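Hypothetical protein Atu0492 (Agrobacterium tumefaciens, PDB 2GMY) is of unknown function but, as a member of the carboxymuconolactone decarboxylase family, is probably an AhpD-like protein of antioxidant defence. Local coordinates at residues Y24-G29 against L37-A42. Numbering follows the deposited sequence.
Sequences YVQSSG and LIKLRA
Gln26, in the last turn of helix 12-26, meets Lys39 of helix 32-45 through the nitrogen ends of both side chains, NE2 of Gln26 lying 2.9 Å from NZ of Lys39. Both atoms are donors with the amide as modelled, so this short approach is not a bond, and its closeness is doubtful. Glu22, one turn earlier on helix 12-26, probably explains it: its OE2 forms a salt bridge with Lys39 NZ and takes a weak hydrogen bond from Gln26 NE2. The torsions fit this shared target. Gln26 bends at chi2 (-50°), which swings its amide toward helix 32-45, whereas Lys39 runs extended beyond CG. Gln26-Lys39 is the sole residue pair within 4.5 Å across the segments, and NE2 and CD of the glutamine meet NZ and CE of the lysine.

These partly exposed ends form the loose side, and the segments bury just 75 Å² between them. The tight side is made by buried Val25 and Ile38: Val25 CG1 comes no nearer than 4.9 Å, to Lys39 CE, and helix 117-139 links the two instead, Ala126 packing on Val25 and Ile127 on Ile38. Where helix 12-26 gives way to the turn, Val25 O accepts from two donors of one residue, Ser28 N at 3.2 Å and Ser28 OG at 2.8 Å; the hydroxyl approaches at a C=O...O angle of 141°, tilted 18° from the carbonyl plane.

This is a surface contact between consecutive helices that run obliquely antiparallel. Chemically, the Glu22 carboxylate probably offsets the lysine charge; Gln26 and Lys39 are related mainly through that shared group, while the Glu22-Lys39 salt bridge joins the helices directly.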
loop_
_atom_site.group_PDB
_atom_site.type_symbol
_atom_site.label_atom_id
_atom_site.label_comp_id
_atom_site.label_asym_id
_atom_site.label_seq_id
_atom_site.Cartn_x
_atom_site.Cartn_y
_atom_site.Cartn_z
ATOM N N TYR A 24 6.542 -29.850 -16.396
ATOM C CA TYR A 24 7.958 -29.515 -16.314
ATOM C C TYR A 24 8.379 -29.300 -14.857
ATOM O O TYR A 24 9.371 -29.872 -14.406
ATOM C CB TYR A 24 8.371 -28.299 -17.146
ATOM C CG TYR A 24 9.751 -27.895 -16.716
ATOM C CD1 TYR A 24 10.852 -28.674 -17.062
ATOM C CD2 TYR A 24 9.950 -26.799 -15.865
ATOM C CE1 TYR A 24 12.120 -28.361 -16.615
ATOM C CE2 TYR A 24 11.226 -26.472 -15.410
ATOM C CZ TYR A 24 12.300 -27.260 -15.789
ATOM O OH TYR A 24 13.565 -26.950 -15.353
ATOM N N VAL A 25 7.635 -28.464 -14.140
ATOM C CA VAL A 25 8.006 -28.128 -12.762
ATOM C C VAL A 25 8.144 -29.403 -11.939
ATOM O O VAL A 25 9.154 -29.603 -11.259
ATOM C CB VAL A 25 6.998 -27.175 -12.104
ATOM C CG1 VAL A 25 7.363 -26.972 -10.627
ATOM C CG2 VAL A 25 6.992 -25.825 -12.850
ATOM N N GLN A 26 7.141 -30.276 -12.051
ATOM C CA GLN A 26 7.104 -31.527 -11.301
ATOM C C GLN A 26 8.305 -32.435 -11.549
ATOM O O GLN A 26 8.768 -33.111 -10.634
ATOM C CB GLN A 26 5.809 -32.288 -11.602
ATOM C CG GLN A 26 4.586 -31.647 -10.973
ATOM C CD GLN A 26 4.788 -31.349 -9.496
ATOM O OE1 GLN A 26 5.029 -32.252 -8.687
ATOM N NE2 GLN A 26 4.705 -30.075 -9.140
ATOM N N SER A 27 8.814 -32.455 -12.773
ATOM C CA SER A 27 9.906 -33.375 -13.069
ATOM C C SER A 27 11.227 -32.642 -13.248
ATOM O O SER A 27 12.189 -33.195 -13.799
ATOM C CB SER A 27 9.584 -34.220 -14.297
ATOM O OG SER A 27 9.213 -33.399 -15.383
ATOM N N SER A 28 11.283 -31.404 -12.759
ATOM C CA SER A 28 12.452 -30.557 -12.975
ATOM C C SER A 28 13.703 -31.005 -12.225
ATOM O O SER A 28 14.815 -30.635 -12.608
ATOM C CB SER A 28 12.135 -29.110 -12.586
ATOM O OG SER A 28 11.942 -29.023 -11.189
ATOM N N GLY A 29 13.522 -31.789 -11.166
ATOM C CA GLY A 29 14.638 -32.197 -10.310
ATOM C C GLY A 29 14.685 -31.455 -8.978
ATOM O O GLY A 29 15.409 -31.856 -8.067
ATOM N N LEU A 37 6.643 -25.977 -0.890
ATOM C CA LEU A 37 6.826 -24.685 -0.230
ATOM C C LEU A 37 6.505 -23.529 -1.173
ATOM O O LEU A 37 5.805 -22.580 -0.800
ATOM C CB LEU A 37 8.275 -24.594 0.253
ATOM C CG LEU A 37 8.681 -23.322 0.991
ATOM C CD1 LEU A 37 9.844 -23.646 1.905
ATOM C CD2 LEU A 37 9.015 -22.169 0.020
ATOM N N ILE A 38 7.059 -23.583 -2.381
ATOM C CA ILE A 38 6.806 -22.542 -3.382
ATOM C C ILE A 38 5.306 -22.424 -3.669
ATOM O O ILE A 38 4.749 -21.310 -3.682
ATOM C CB ILE A 38 7.574 -22.844 -4.694
ATOM C CG1 ILE A 38 9.068 -22.619 -4.502
ATOM C CG2 ILE A 38 7.005 -22.011 -5.846
ATOM C CD1 ILE A 38 9.924 -23.332 -5.572
ATOM N N LYS A 39 4.655 -23.564 -3.897
ATOM C CA LYS A 39 3.240 -23.553 -4.277
ATOM C C LYS A 39 2.349 -23.074 -3.145
ATOM O O LYS A 39 1.433 -22.275 -3.361
ATOM C CB LYS A 39 2.786 -24.933 -4.742
ATOM C CG LYS A 39 3.347 -25.313 -6.107
ATOM C CD LYS A 39 2.969 -26.749 -6.430
ATOM C CE LYS A 39 3.325 -27.081 -7.849
ATOM N NZ LYS A 39 2.547 -28.273 -8.276
ATOM N N LEU A 40 2.622 -23.550 -1.932
ATOM C CA LEU A 40 1.775 -23.198 -0.792
ATOM C C LEU A 40 1.949 -21.726 -0.447
ATOM O O LEU A 40 0.963 -20.991 -0.301
ATOM C CB LEU A 40 2.077 -24.097 0.415
ATOM C CG LEU A 40 1.273 -23.809 1.690
ATOM C CD1 LEU A 40 -0.239 -23.848 1.441
ATOM C CD2 LEU A 40 1.672 -24.805 2.752
ATOM N N ARG A 41 3.193 -21.280 -0.352
ATOM C CA ARG A 41 3.430 -19.881 0.044
ATOM C C ARG A 41 2.866 -18.874 -0.961
ATOM O O ARG A 41 2.162 -17.930 -0.563
ATOM C CB ARG A 41 4.917 -19.610 0.310
ATOM C CG ARG A 41 5.216 -18.163 0.705
ATOM C CD ARG A 41 4.500 -17.719 1.983
ATOM N NE ARG A 41 4.724 -16.281 2.155
ATOM C CZ ARG A 41 4.054 -15.517 3.009
ATOM N NH1 ARG A 41 3.123 -16.050 3.810
ATOM N NH2 ARG A 41 4.329 -14.216 3.066
ATOM N N ALA A 42 3.130 -19.085 -2.255
ATOM C CA ALA A 42 2.622 -18.164 -3.277
ATOM C C ALA A 42 1.095 -18.142 -3.265
ATOM O O ALA A 42 0.474 -17.082 -3.400
ATOM C CB ALA A 42 3.165 -18.524 -4.661
#